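Local coordinates for RNA 2'-o-ribose methyltransferase (Thermus thermophilus, PDB 1IPA), which probably transfers a methyl group to the 2'-oxygen of an RNA ribose, as a knotted member of the TrmH family of RNA methyltransferases, at residues A[8-11]-A[12-16]; A[18-21]-A[22-25]; A[111-114]-A[115-118]; A[221-224]-A[225-229]. All blocks are in the same frame, centred on the assembly; numbering follows the deposited sequence.

Contact 1 (A[8-11]-A[12-16]); sequences NPRI and KELAR
Arg10 and Glu13 meet through one end of the guanidinium: NH1 of Arg10 lies 2.7 Å from OE2 of Glu13, a salt bridge. This oxygen sits near the guanidinium plane, at its edge, the two flat groups turned 69° against each other, and of the carboxylate it is OE2 that makes the contact. Arg10 places its CG opposite the backbone N (chi1 -179°) and then bends at chi2 (37°), which carries the guanidinium along the helix toward the following turn. There Leu14 comes over one face, its CD2 3.8 Å from Arg10 CZ and offset toward the rim of the group. This belongs to the first turns of helix 9-15 in the N-terminal domain, whose fold resembles that of ribosomal protein eL30. Gln49, on strand 47-53, accepts from Arg10 NH2, and Ile11 and Leu14 both pack on Leu87 of helix 81-87. Asn8 is the N-cap: Asn8 OD1 accepts from Arg10 N at 3.0 Å, in the carbonyl plane and on a lone pair. Asn8 O also accepts from Lys12 N, 3.0 Å away. Over that same Asn8 O passes the aliphatic chain of Lys12, with CG at 3.6 Å.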
ATOM      1  N   ASN A   8      24.978  -5.661  18.280  1.00 39.32           N
ATOM      2  CA  ASN A   8      25.577  -4.342  18.117  1.00 38.78           C
ATOM      3  C   ASN A   8      24.505  -3.297  18.442  1.00 38.50           C
ATOM      4  O   ASN A   8      23.434  -3.286  17.839  1.00 37.70           O
ATOM      5  CB  ASN A   8      26.072  -4.186  16.675  1.00 40.12           C
ATOM      6  CG  ASN A   8      26.856  -2.909  16.456  1.00 43.25           C
ATOM      7  OD1 ASN A   8      26.306  -1.806  16.500  1.00 45.17           O
ATOM      8  ND2 ASN A   8      28.154  -3.050  16.215  1.00 43.77           N
ATOM      9  N   PRO A   9      24.786  -2.402  19.403  1.00 38.41           N
ATOM     10  CA  PRO A   9      23.843  -1.353  19.820  1.00 37.79           C
ATOM     11  C   PRO A   9      23.177  -0.575  18.686  1.00 36.60           C
ATOM     12  O   PRO A   9      22.013  -0.187  18.795  1.00 35.40           O
ATOM     13  CB  PRO A   9      24.693  -0.465  20.737  1.00 37.12           C
ATOM     14  CG  PRO A   9      26.082  -0.684  20.232  1.00 37.51           C
ATOM     15  CD  PRO A   9      26.116  -2.163  19.987  1.00 36.94           C
ATOM     16  N   ARG A  10      23.911  -0.351  17.602  1.00 34.84           N
ATOM     17  CA  ARG A  10      23.353   0.366  16.469  1.00 33.71           C
ATOM     18  C   ARG A  10      22.264  -0.472  15.818  1.00 34.03           C
ATOM     19  O   ARG A  10      21.245   0.053  15.375  1.00 34.90           O
ATOM     20  CB  ARG A  10      24.440   0.679  15.438  1.00 35.08           C
ATOM     21  CG  ARG A  10      23.934   1.456  14.230  1.00 38.51           C
ATOM     22  CD  ARG A  10      22.874   2.465  14.655  1.00 43.55           C
ATOM     23  NE  ARG A  10      22.542   3.440  13.619  1.00 48.35           N
ATOM     24  CZ  ARG A  10      21.520   4.289  13.701  1.00 50.56           C
ATOM     25  NH1 ARG A  10      20.727   4.273  14.769  1.00 50.30           N
ATOM     26  NH2 ARG A  10      21.300   5.169  12.731  1.00 50.17           N
ATOM     27  N   ILE A  11      22.489  -1.778  15.769  1.00 31.74           N
ATOM     28  CA  ILE A  11      21.536  -2.694  15.173  1.00 31.27           C
ATOM     29  C   ILE A  11      20.336  -2.915  16.089  1.00 31.07           C
ATOM     30  O   ILE A  11      19.227  -3.176  15.625  1.00 31.86           O
ATOM     31  CB  ILE A  11      22.198  -4.052  14.853  1.00 30.49           C
ATOM     32  CG1 ILE A  11      23.428  -3.837  13.974  1.00 27.59           C
ATOM     33  CG2 ILE A  11      21.197  -4.963  14.157  1.00 31.32           C
ATOM     34  CD1 ILE A  11      23.192  -2.945  12.767  1.00 29.00           C
ATOM     35  N   LYS A  12      20.550  -2.812  17.391  1.00 30.73           N
ATOM     36  CA  LYS A  12      19.453  -2.979  18.331  1.00 32.03           C
ATOM     37  C   LYS A  12      18.513  -1.778  18.221  1.00 31.08           C
ATOM     38  O   LYS A  12      17.299  -1.908  18.393  1.00 31.05           O
ATOM     39  CB  LYS A  12      19.999  -3.108  19.756  1.00 35.75           C
ATOM     40  CG  LYS A  12      20.790  -4.396  19.972  1.00 40.31           C
ATOM     41  CD  LYS A  12      21.517  -4.426  21.311  1.00 43.43           C
ATOM     42  CE  LYS A  12      20.570  -4.522  22.491  1.00 43.86           C
ATOM     43  NZ  LYS A  12      21.344  -4.714  23.754  1.00 45.01           N
ATOM     44  N   GLU A  13      19.077  -0.612  17.921  1.00 29.69           N
ATOM     45  CA  GLU A  13      18.279   0.599  17.784  1.00 31.60           C
ATOM     46  C   GLU A  13      17.450   0.557  16.502  1.00 30.43           C
ATOM     47  O   GLU A  13      16.294   0.954  16.493  1.00 30.28           O
ATOM     48  CB  GLU A  13      19.176   1.837  17.776  1.00 33.11           C
ATOM     49  CG  GLU A  13      18.423   3.136  18.012  1.00 38.12           C
ATOM     50  CD  GLU A  13      19.344   4.346  18.110  1.00 42.29           C
ATOM     51  OE1 GLU A  13      18.999   5.300  18.848  1.00 45.86           O
ATOM     52  OE2 GLU A  13      20.404   4.351  17.444  1.00 41.91           O
ATOM     53  N   LEU A  14      18.036   0.067  15.420  1.00 30.38           N
ATOM     54  CA  LEU A  14      17.306  -0.016  14.164  1.00 29.03           C
ATOM     55  C   LEU A  14      16.207  -1.091  14.198  1.00 28.83           C
ATOM     56  O   LEU A  14      15.133  -0.906  13.625  1.00 27.97           O
ATOM     57  CB  LEU A  14      18.281  -0.277  13.018  1.00 29.35           C
ATOM     58  CG  LEU A  14      19.312   0.834  12.800  1.00 30.79           C
ATOM     59  CD1 LEU A  14      20.223   0.486  11.635  1.00 30.76           C
ATOM     60  CD2 LEU A  14      18.599   2.149  12.527  1.00 31.88           C
ATOM     61  N   ALA A  15      16.467  -2.200  14.887  1.00 29.53           N
ATOM     62  CA  ALA A  15      15.488  -3.291  14.982  1.00 29.69           C
ATOM     63  C   ALA A  15      14.168  -2.847  15.621  1.00 30.28           C
ATOM     64  O   ALA A  15      13.104  -3.377  15.298  1.00 31.83           O
ATOM     65  CB  ALA A  15      16.080  -4.479  15.763  1.00 26.19           C
ATOM     66  N   ARG A  16      14.237  -1.881  16.530  1.00 29.08           N
ATOM     67  CA  ARG A  16      13.043  -1.379  17.192  1.00 28.03           C
ATOM     68  C   ARG A  16      12.072  -0.774  16.179  1.00 27.23           C
ATOM     69  O   ARG A  16      10.867  -0.711  16.417  1.00 25.00           O
ATOM     70  CB  ARG A  16      13.429  -0.317  18.227  1.00 29.88           C
ATOM     71  CG  ARG A  16      13.967  -0.867  19.552  1.00 30.26           C
ATOM     72  CD  ARG A  16      14.776   0.201  20.292  1.00 29.47           C
ATOM     73  NE  ARG A  16      14.135   1.515  20.223  1.00 30.59           N
ATOM     74  CZ  ARG A  16      13.215   1.957  21.074  1.00 30.22           C
ATOM     75  NH1 ARG A  16      12.820   1.193  22.082  1.00 27.50           N
ATOM     76  NH2 ARG A  16      12.679   3.160  20.908  1.00 29.29           N
TER

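Contact 2 (A[18-21]-A[22-25]); sequences LERK and HRDS
With chi1 at -62°, Arg23 sets its CG beside its own backbone N, and a bend at chi3 (-74°) folds the guanidinium back along the start of helix 20-26. This first turn, with Glu19 as N-cap residue, belongs to the N-terminal, eL30-like domain. One face of the Arg23 guanidinium lies against the backbone, Arg20 CA standing 3.3 Å above its plane. The edge is turned to the preceding loop: NH1 donates to the oxygen of Leu17, and a water that accepts from NH2 at 2.7 Å donates in turn to Leu18 O. NH2 also forms a salt bridge with Asp152, from the methyltransferase part of the chain, so this buried arginine joins the helix start to the other domain. The Glu19 side chain runs alongside that of His22 in the same direction, with OE1 of Glu19 3.7 Å from CE1 of His22; the ring's ND1 is bound to Arg16 O. The straight chain of Arg20 brings NE to Asp24, one turn on. In the salt bridge between Arg20 and Asp24, NE stands 3.2 Å from OD2, which uses its syn lone pair, and the oxygen is tilted 20° out of the guanidinium plane.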
ATOM      1  N   LEU A  18      10.966  -2.006  13.701  1.00 28.84           N
ATOM      2  CA  LEU A  18      10.070  -3.009  13.127  1.00 29.58           C
ATOM      3  C   LEU A  18       8.690  -2.894  13.763  1.00 29.54           C
ATOM      4  O   LEU A  18       7.702  -3.375  13.212  1.00 29.73           O
ATOM      5  CB  LEU A  18      10.625  -4.425  13.303  1.00 25.32           C
ATOM      6  CG  LEU A  18      11.883  -4.700  12.466  1.00 26.44           C
ATOM      7  CD1 LEU A  18      12.353  -6.119  12.686  1.00 24.99           C
ATOM      8  CD2 LEU A  18      11.591  -4.460  10.997  1.00 24.52           C
ATOM      9  N   GLU A  19       8.626  -2.229  14.913  1.00 30.14           N
ATOM     10  CA  GLU A  19       7.361  -2.031  15.606  1.00 32.10           C
ATOM     11  C   GLU A  19       6.844  -0.607  15.368  1.00 32.26           C
ATOM     12  O   GLU A  19       7.627   0.342  15.303  1.00 33.06           O
ATOM     13  CB  GLU A  19       7.554  -2.331  17.088  1.00 34.90           C
ATOM     14  CG  GLU A  19       7.849  -3.808  17.317  1.00 42.11           C
ATOM     15  CD  GLU A  19       8.418  -4.092  18.686  1.00 47.03           C
ATOM     16  OE1 GLU A  19       7.791  -3.687  19.688  1.00 50.56           O
ATOM     17  OE2 GLU A  19       9.498  -4.722  18.759  1.00 51.03           O
ATOM     18  N   ARG A  20       5.527  -0.458  15.230  1.00 31.54           N
ATOM     19  CA  ARG A  20       4.951   0.852  14.940  1.00 32.31           C
ATOM     20  C   ARG A  20       5.170   1.975  15.942  1.00 31.20           C
ATOM     21  O   ARG A  20       5.529   3.076  15.547  1.00 32.16           O
ATOM     22  CB  ARG A  20       3.447   0.748  14.665  1.00 34.21           C
ATOM     23  CG  ARG A  20       2.851   2.114  14.350  1.00 35.67           C
ATOM     24  CD  ARG A  20       1.450   2.063  13.769  1.00 36.65           C
ATOM     25  NE  ARG A  20       1.071   3.383  13.267  1.00 38.22           N
ATOM     26  CZ  ARG A  20      -0.048   3.650  12.604  1.00 37.42           C
ATOM     27  NH1 ARG A  20      -0.919   2.684  12.352  1.00 38.82           N
ATOM     28  NH2 ARG A  20      -0.288   4.883  12.183  1.00 35.34           N
ATOM     29  N   LYS A  21       4.937   1.723  17.223  1.00 29.83           N
ATOM     30  CA  LYS A  21       5.114   2.772  18.225  1.00 30.69           C
ATOM     31  C   LYS A  21       6.501   3.421  18.152  1.00 28.66           C
ATOM     32  O   LYS A  21       6.632   4.633  18.298  1.00 29.33           O
ATOM     33  CB  LYS A  21       4.883   2.211  19.637  1.00 32.28           C
ATOM     34  CG  LYS A  21       3.530   2.556  20.249  1.00 35.94           C
ATOM     35  CD  LYS A  21       2.361   2.007  19.439  1.00 39.11           C
ATOM     36  CE  LYS A  21       1.017   2.238  20.140  1.00 39.09           C
ATOM     37  NZ  LYS A  21       0.901   1.489  21.422  1.00 37.80           N
ATOM     38  N   HIS A  22       7.526   2.606  17.926  1.00 25.42           N
ATOM     39  CA  HIS A  22       8.894   3.091  17.838  1.00 24.82           C
ATOM     40  C   HIS A  22       9.147   3.931  16.598  1.00 26.62           C
ATOM     41  O   HIS A  22       9.927   4.877  16.639  1.00 29.30           O
ATOM     42  CB  HIS A  22       9.855   1.910  17.888  1.00 24.08           C
ATOM     43  CG  HIS A  22       9.767   1.130  19.161  1.00 25.51           C
ATOM     44  ND1 HIS A  22       9.985  -0.231  19.219  1.00 28.17           N
ATOM     45  CD2 HIS A  22       9.469   1.516  20.424  1.00 23.12           C
ATOM     46  CE1 HIS A  22       9.820  -0.648  20.462  1.00 26.40           C
ATOM     47  NE2 HIS A  22       9.507   0.392  21.211  1.00 25.88           N
ATOM     48  N   ARG A  23       8.491   3.595  15.495  1.00 26.44           N
ATOM     49  CA  ARG A  23       8.656   4.364  14.273  1.00 26.97           C
ATOM     50  C   ARG A  23       8.003   5.723  14.450  1.00 28.92           C
ATOM     51  O   ARG A  23       8.550   6.748  14.052  1.00 28.21           O
ATOM     52  CB  ARG A  23       7.991   3.659  13.090  1.00 25.40           C
ATOM     53  CG  ARG A  23       8.562   2.302  12.758  1.00 25.67           C
ATOM     54  CD  ARG A  23       8.032   1.828  11.426  1.00 27.56           C
ATOM     55  NE  ARG A  23       6.642   1.384  11.486  1.00 27.74           N
ATOM     56  CZ  ARG A  23       6.268   0.151  11.821  1.00 27.79           C
ATOM     57  NH1 ARG A  23       7.181  -0.760  12.131  1.00 26.80           N
ATOM     58  NH2 ARG A  23       4.982  -0.182  11.813  1.00 28.71           N
ATOM     59  N   ASP A  24       6.823   5.725  15.058  1.00 31.37           N
ATOM     60  CA  ASP A  24       6.082   6.960  15.254  1.00 33.22           C
ATOM     61  C   ASP A  24       6.737   7.943  16.211  1.00 33.99           C
ATOM     62  O   ASP A  24       6.792   9.138  15.933  1.00 35.10           O
ATOM     63  CB  ASP A  24       4.658   6.660  15.738  1.00 33.40           C
ATOM     64  CG  ASP A  24       3.872   5.818  14.750  1.00 34.34           C
ATOM     65  OD1 ASP A  24       4.155   5.899  13.535  1.00 33.08           O
ATOM     66  OD2 ASP A  24       2.963   5.084  15.192  1.00 37.10           O
ATOM     67  N   SER A  25       7.250   7.447  17.330  1.00 33.17           N
ATOM     68  CA  SER A  25       7.852   8.342  18.296  1.00 33.42           C
ATOM     69  C   SER A  25       9.168   8.905  17.795  1.00 31.88           C
ATOM     70  O   SER A  25       9.476  10.064  18.046  1.00 33.22           O
ATOM     71  CB  SER A  25       8.046   7.634  19.639  1.00 32.37           C
ATOM     72  OG  SER A  25       9.172   6.786  19.606  1.00 37.08           O
TER
HETATM   73  O   HOH W   1       4.828  -2.824  12.294  1.00 50.02           O
HETATM   74  O   HOH W   2       2.333   6.260  11.174  1.00 29.59           O

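Contact 3 (A[111-114]-A[115-118]); sequences RPSP and DALI
Ser113 to Ala116 form a type I beta turn, with Pro114 and Asp115 at its two central positions. The turn is closed by the N-H of Ala116 on the oxygen of Ser113, 2.8 Å from N to O. That donor stands well above the carbonyl plane, 54° out of it, and so does not use a lone pair. By reversing the chain, the turn lays Pro112 beside the residues that follow: CB of Pro112 meets CB of Ala116 at 3.7 Å and, from the next inward-facing position, CD1 of Ile118 at 4.0 Å. The intervening Leu117 points away from this contact, as expected from the alternation of a strand, and packs on helix 246-261. Here the chain enters strand 117-122, an inner strand of the parallel sheet in the Rossmann-like methyltransferase domain. Val210 and Ile212 of the neighbouring strand bond to its backbone, and Trp182 of helix 176-185 touches both Pro112 and Ile118. In Ile118, CG1 lies beside the backbone N (chi1 -68°), a setting from which CD1 extends to the proline. The polar side chains of the turn have partners further along the chain. Ser113 OG is hydrogen-bonded to Glu143, while Asp115 reaches Arg261 through a salt bridge from OD1.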
ATOM      1  N   ARG A 111     -10.040  16.342  -3.250  1.00 59.26           N
ATOM      2  CA  ARG A 111     -11.303  16.436  -3.977  1.00 59.68           C
ATOM      3  C   ARG A 111     -11.116  15.722  -5.308  1.00 57.06           C
ATOM      4  O   ARG A 111     -10.243  16.073  -6.106  1.00 57.20           O
ATOM      5  CB  ARG A 111     -11.729  17.897  -4.209  1.00 62.64           C
ATOM      6  CG  ARG A 111     -10.603  18.920  -4.244  1.00 68.38           C
ATOM      7  CD  ARG A 111      -9.728  18.825  -5.489  1.00 73.72           C
ATOM      8  NE  ARG A 111      -8.555  19.690  -5.363  1.00 77.60           N
ATOM      9  CZ  ARG A 111      -7.568  19.486  -4.494  1.00 79.49           C
ATOM     10  NH1 ARG A 111      -7.605  18.440  -3.676  1.00 80.41           N
ATOM     11  NH2 ARG A 111      -6.553  20.340  -4.424  1.00 80.34           N
ATOM     12  N   PRO A 112     -11.938  14.696  -5.561  1.00 54.27           N
ATOM     13  CA  PRO A 112     -11.868  13.916  -6.799  1.00 52.22           C
ATOM     14  C   PRO A 112     -11.912  14.739  -8.081  1.00 50.55           C
ATOM     15  O   PRO A 112     -12.742  15.632  -8.230  1.00 50.78           O
ATOM     16  CB  PRO A 112     -13.061  12.967  -6.675  1.00 52.31           C
ATOM     17  CG  PRO A 112     -14.022  13.736  -5.815  1.00 53.65           C
ATOM     18  CD  PRO A 112     -13.120  14.320  -4.767  1.00 53.41           C
ATOM     19  N   SER A 113     -11.012  14.431  -9.006  1.00 48.16           N
ATOM     20  CA  SER A 113     -10.973  15.129 -10.280  1.00 47.07           C
ATOM     21  C   SER A 113     -11.960  14.440 -11.229  1.00 47.11           C
ATOM     22  O   SER A 113     -12.413  13.333 -10.960  1.00 46.38           O
ATOM     23  CB  SER A 113      -9.558  15.083 -10.859  1.00 46.70           C
ATOM     24  OG  SER A 113      -9.207  13.770 -11.252  1.00 46.37           O
ATOM     25  N   PRO A 114     -12.305  15.090 -12.353  1.00 47.04           N
ATOM     26  CA  PRO A 114     -13.243  14.524 -13.330  1.00 46.81           C
ATOM     27  C   PRO A 114     -12.840  13.174 -13.937  1.00 46.19           C
ATOM     28  O   PRO A 114     -13.631  12.537 -14.644  1.00 46.11           O
ATOM     29  CB  PRO A 114     -13.350  15.627 -14.381  1.00 47.68           C
ATOM     30  CG  PRO A 114     -12.014  16.304 -14.302  1.00 48.80           C
ATOM     31  CD  PRO A 114     -11.795  16.393 -12.815  1.00 47.41           C
ATOM     32  N   ASP A 115     -11.614  12.738 -13.660  1.00 44.66           N
ATOM     33  CA  ASP A 115     -11.112  11.461 -14.173  1.00 42.35           C
ATOM     34  C   ASP A 115     -10.861  10.518 -12.994  1.00 39.08           C
ATOM     35  O   ASP A 115     -10.232   9.476 -13.152  1.00 38.36           O
ATOM     36  CB  ASP A 115      -9.786  11.661 -14.926  1.00 43.43           C
ATOM     37  CG  ASP A 115      -9.933  12.481 -16.199  1.00 47.82           C
ATOM     38  OD1 ASP A 115     -10.463  11.961 -17.203  1.00 49.52           O
ATOM     39  OD2 ASP A 115      -9.505  13.655 -16.199  1.00 52.01           O
ATOM     40  N   ALA A 116     -11.372  10.880 -11.822  1.00 35.64           N
ATOM     41  CA  ALA A 116     -11.152  10.108 -10.603  1.00 34.20           C
ATOM     42  C   ALA A 116     -11.603   8.653 -10.505  1.00 34.34           C
ATOM     43  O   ALA A 116     -12.796   8.353 -10.522  1.00 34.75           O
ATOM     44  CB  ALA A 116     -11.716  10.866  -9.427  1.00 32.66           C
ATOM     45  N   LEU A 117     -10.636   7.751 -10.380  1.00 31.49           N
ATOM     46  CA  LEU A 117     -10.925   6.335 -10.189  1.00 30.36           C
ATOM     47  C   LEU A 117     -10.500   6.085  -8.739  1.00 28.15           C
ATOM     48  O   LEU A 117      -9.320   6.110  -8.412  1.00 26.63           O
ATOM     49  CB  LEU A 117     -10.105   5.465 -11.146  1.00 32.58           C
ATOM     50  CG  LEU A 117     -10.236   3.952 -10.931  1.00 34.32           C
ATOM     51  CD1 LEU A 117     -11.696   3.515 -11.057  1.00 33.63           C
ATOM     52  CD2 LEU A 117      -9.369   3.226 -11.945  1.00 36.38           C
ATOM     53  N   ILE A 118     -11.479   5.855  -7.876  1.00 26.80           N
ATOM     54  CA  ILE A 118     -11.226   5.661  -6.462  1.00 25.78           C
ATOM     55  C   ILE A 118     -11.574   4.276  -5.934  1.00 27.13           C
ATOM     56  O   ILE A 118     -12.641   3.734  -6.225  1.00 27.70           O
ATOM     57  CB  ILE A 118     -12.007   6.725  -5.648  1.00 24.15           C
ATOM     58  CG1 ILE A 118     -11.407   8.110  -5.915  1.00 24.51           C
ATOM     59  CG2 ILE A 118     -11.975   6.404  -4.171  1.00 23.13           C
ATOM     60  CD1 ILE A 118     -12.315   9.254  -5.541  1.00 24.56           C
TER

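Contact 4 (A[221-224]-A[225-229]); sequences LRAA and WLEAA
The short helix 223-228 opens with Arg222 at its N-cap position, and Leu221, Trp225 and Leu226 rest on the parallel sheet of the methyltransferase domain. Leu221, just before the cap, meets the helix through its CB, which lies 4.0 Å from CB of Trp225 and 4.3 Å from CD2 of Leu226. Trp225 has CG beside its backbone N (chi1 -68°), a rotation that swings the indole back toward the helix start, where Arg222 N lies at the ring edge, near its plane. CD2 of Leu221 approaches the same ring obliquely. This buried indole fills the join between the helix and the knotted, Rossmann-like SPOUT fold beneath it: it touches Val120 and Val122 of strand 117-122 and Val179 and Leu180 of helix 176-185, and its NE1 donates to Glu176. Leu226, turned roughly at right angles to the indole, packs on Ala192 of strand 190-193, and its CG passes 3.7 Å from Arg222 O. That oxygen receives two weak bonds, from Trp225 N at 3.1 Å and from Leu226 N at 3.4 Å. One residue further on, Glu227 N donates to Ala223 O at 2.9 Å, no longer a weak bond. The extended side chain of Glu227 continues past this carbonyl, with CG 3.3 Å from Ala223 O, on the exposed side of the helix.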
ATOM      1  N   LEU A 221     -19.959  -6.612   2.289  1.00 53.16           N
ATOM      2  CA  LEU A 221     -20.052  -5.230   2.735  1.00 51.19           C
ATOM      3  C   LEU A 221     -21.327  -5.083   3.554  1.00 51.60           C
ATOM      4  O   LEU A 221     -22.356  -5.666   3.209  1.00 51.45           O
ATOM      5  CB  LEU A 221     -20.096  -4.286   1.528  1.00 48.29           C
ATOM      6  CG  LEU A 221     -18.821  -4.125   0.693  1.00 45.21           C
ATOM      7  CD1 LEU A 221     -19.130  -3.385  -0.588  1.00 43.11           C
ATOM      8  CD2 LEU A 221     -17.780  -3.379   1.500  1.00 42.70           C
ATOM      9  N   ARG A 222     -21.254  -4.315   4.642  1.00 52.17           N
ATOM     10  CA  ARG A 222     -22.414  -4.091   5.500  1.00 52.87           C
ATOM     11  C   ARG A 222     -23.528  -3.435   4.701  1.00 50.48           C
ATOM     12  O   ARG A 222     -23.293  -2.906   3.615  1.00 50.13           O
ATOM     13  CB  ARG A 222     -22.049  -3.188   6.678  1.00 57.20           C
ATOM     14  CG  ARG A 222     -20.866  -3.674   7.484  1.00 62.45           C
ATOM     15  CD  ARG A 222     -20.572  -2.745   8.655  1.00 66.23           C
ATOM     16  NE  ARG A 222     -19.299  -3.074   9.291  1.00 70.00           N
ATOM     17  CZ  ARG A 222     -19.003  -4.264   9.810  1.00 71.66           C
ATOM     18  NH1 ARG A 222     -19.893  -5.250   9.775  1.00 72.44           N
ATOM     19  NH2 ARG A 222     -17.812  -4.471  10.355  1.00 72.29           N
ATOM     20  N   ALA A 223     -24.740  -3.468   5.245  1.00 47.62           N
ATOM     21  CA  ALA A 223     -25.894  -2.881   4.572  1.00 43.92           C
ATOM     22  C   ALA A 223     -25.648  -1.408   4.262  1.00 41.63           C
ATOM     23  O   ALA A 223     -26.034  -0.917   3.202  1.00 39.20           O
ATOM     24  CB  ALA A 223     -27.144  -3.037   5.439  1.00 43.83           C
ATOM     25  N   ALA A 224     -24.994  -0.713   5.189  1.00 38.35           N
ATOM     26  CA  ALA A 224     -24.698   0.704   5.022  1.00 35.47           C
ATOM     27  C   ALA A 224     -24.100   0.994   3.649  1.00 35.37           C
ATOM     28  O   ALA A 224     -24.509   1.944   2.979  1.00 36.60           O
ATOM     29  CB  ALA A 224     -23.748   1.167   6.113  1.00 32.90           C
ATOM     30  N   TRP A 225     -23.134   0.180   3.233  1.00 34.31           N
ATOM     31  CA  TRP A 225     -22.488   0.368   1.934  1.00 34.21           C
ATOM     32  C   TRP A 225     -23.380   0.003   0.759  1.00 33.68           C
ATOM     33  O   TRP A 225     -23.319   0.644  -0.285  1.00 33.28           O
ATOM     34  CB  TRP A 225     -21.188  -0.440   1.848  1.00 32.37           C
ATOM     35  CG  TRP A 225     -20.139   0.074   2.769  1.00 33.25           C
ATOM     36  CD1 TRP A 225     -19.893  -0.338   4.045  1.00 32.41           C
ATOM     37  CD2 TRP A 225     -19.256   1.176   2.524  1.00 33.68           C
ATOM     38  NE1 TRP A 225     -18.919   0.442   4.613  1.00 33.73           N
ATOM     39  CE2 TRP A 225     -18.509   1.379   3.704  1.00 31.45           C
ATOM     40  CE3 TRP A 225     -19.029   2.017   1.421  1.00 33.99           C
ATOM     41  CZ2 TRP A 225     -17.547   2.386   3.817  1.00 33.21           C
ATOM     42  CZ3 TRP A 225     -18.073   3.019   1.531  1.00 34.95           C
ATOM     43  CH2 TRP A 225     -17.342   3.194   2.727  1.00 35.59           C
ATOM     44  N   LEU A 226     -24.213  -1.016   0.932  1.00 34.16           N
ATOM     45  CA  LEU A 226     -25.103  -1.456  -0.135  1.00 35.22           C
ATOM     46  C   LEU A 226     -26.265  -0.501  -0.404  1.00 35.83           C
ATOM     47  O   LEU A 226     -26.726  -0.378  -1.536  1.00 36.75           O
ATOM     48  CB  LEU A 226     -25.630  -2.858   0.174  1.00 34.23           C
ATOM     49  CG  LEU A 226     -24.517  -3.900   0.304  1.00 36.62           C
ATOM     50  CD1 LEU A 226     -25.105  -5.297   0.398  1.00 36.45           C
ATOM     51  CD2 LEU A 226     -23.597  -3.801  -0.898  1.00 36.70           C
ATOM     52  N   GLU A 227     -26.732   0.177   0.635  1.00 36.86           N
ATOM     53  CA  GLU A 227     -27.827   1.121   0.494  1.00 38.78           C
ATOM     54  C   GLU A 227     -27.315   2.433  -0.090  1.00 38.15           C
ATOM     55  O   GLU A 227     -28.057   3.163  -0.745  1.00 36.89           O
ATOM     56  CB  GLU A 227     -28.477   1.368   1.859  1.00 43.65           C
ATOM     57  CG  GLU A 227     -29.065   0.103   2.477  1.00 50.51           C
ATOM     58  CD  GLU A 227     -29.610   0.314   3.881  1.00 55.40           C
ATOM     59  OE1 GLU A 227     -28.822   0.675   4.785  1.00 56.72           O
ATOM     60  OE2 GLU A 227     -30.830   0.113   4.081  1.00 59.12           O
ATOM     61  N   ALA A 228     -26.036   2.723   0.132  1.00 37.29           N
ATOM     62  CA  ALA A 228     -25.452   3.959  -0.373  1.00 35.86           C
ATOM     63  C   ALA A 228     -24.977   3.872  -1.819  1.00 35.98           C
ATOM     64  O   ALA A 228     -24.796   4.897  -2.476  1.00 37.27           O
ATOM     65  CB  ALA A 228     -24.299   4.389   0.518  1.00 35.13           C
ATOM     66  N   ALA A 229     -24.787   2.660  -2.322  1.00 34.99           N
ATOM     67  CA  ALA A 229     -24.300   2.480  -3.689  1.00 35.35           C
ATOM     68  C   ALA A 229     -25.335   2.733  -4.777  1.00 35.60           C
ATOM     69  O   ALA A 229     -26.508   2.427  -4.610  1.00 35.17           O
ATOM     70  CB  ALA A 229     -23.732   1.073  -3.853  1.00 34.14           C
TER

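Contacts 1 and 2 occupy successive helices of the N-terminal domain, their centres about 13 Å apart, and they touch where His22 ND1 meets Arg16 O. Contacts 3 and 4 belong to the methyltransferase domain, with centres about 21 Å apart; contact 3 supplies the start of strand 117-122, contact 4 packs on that strand further along, and both touch helix 176-185. Contact 2 is chiefly a surface contact, yet its buried arginine faces the other domain; the remaining three are partly buried. Charged pairs one turn apart mark contacts 1 and 2, whereas apolar side chains carry contacts 3 and 4, a proline against a strand in one, an indole over the sheet in the other.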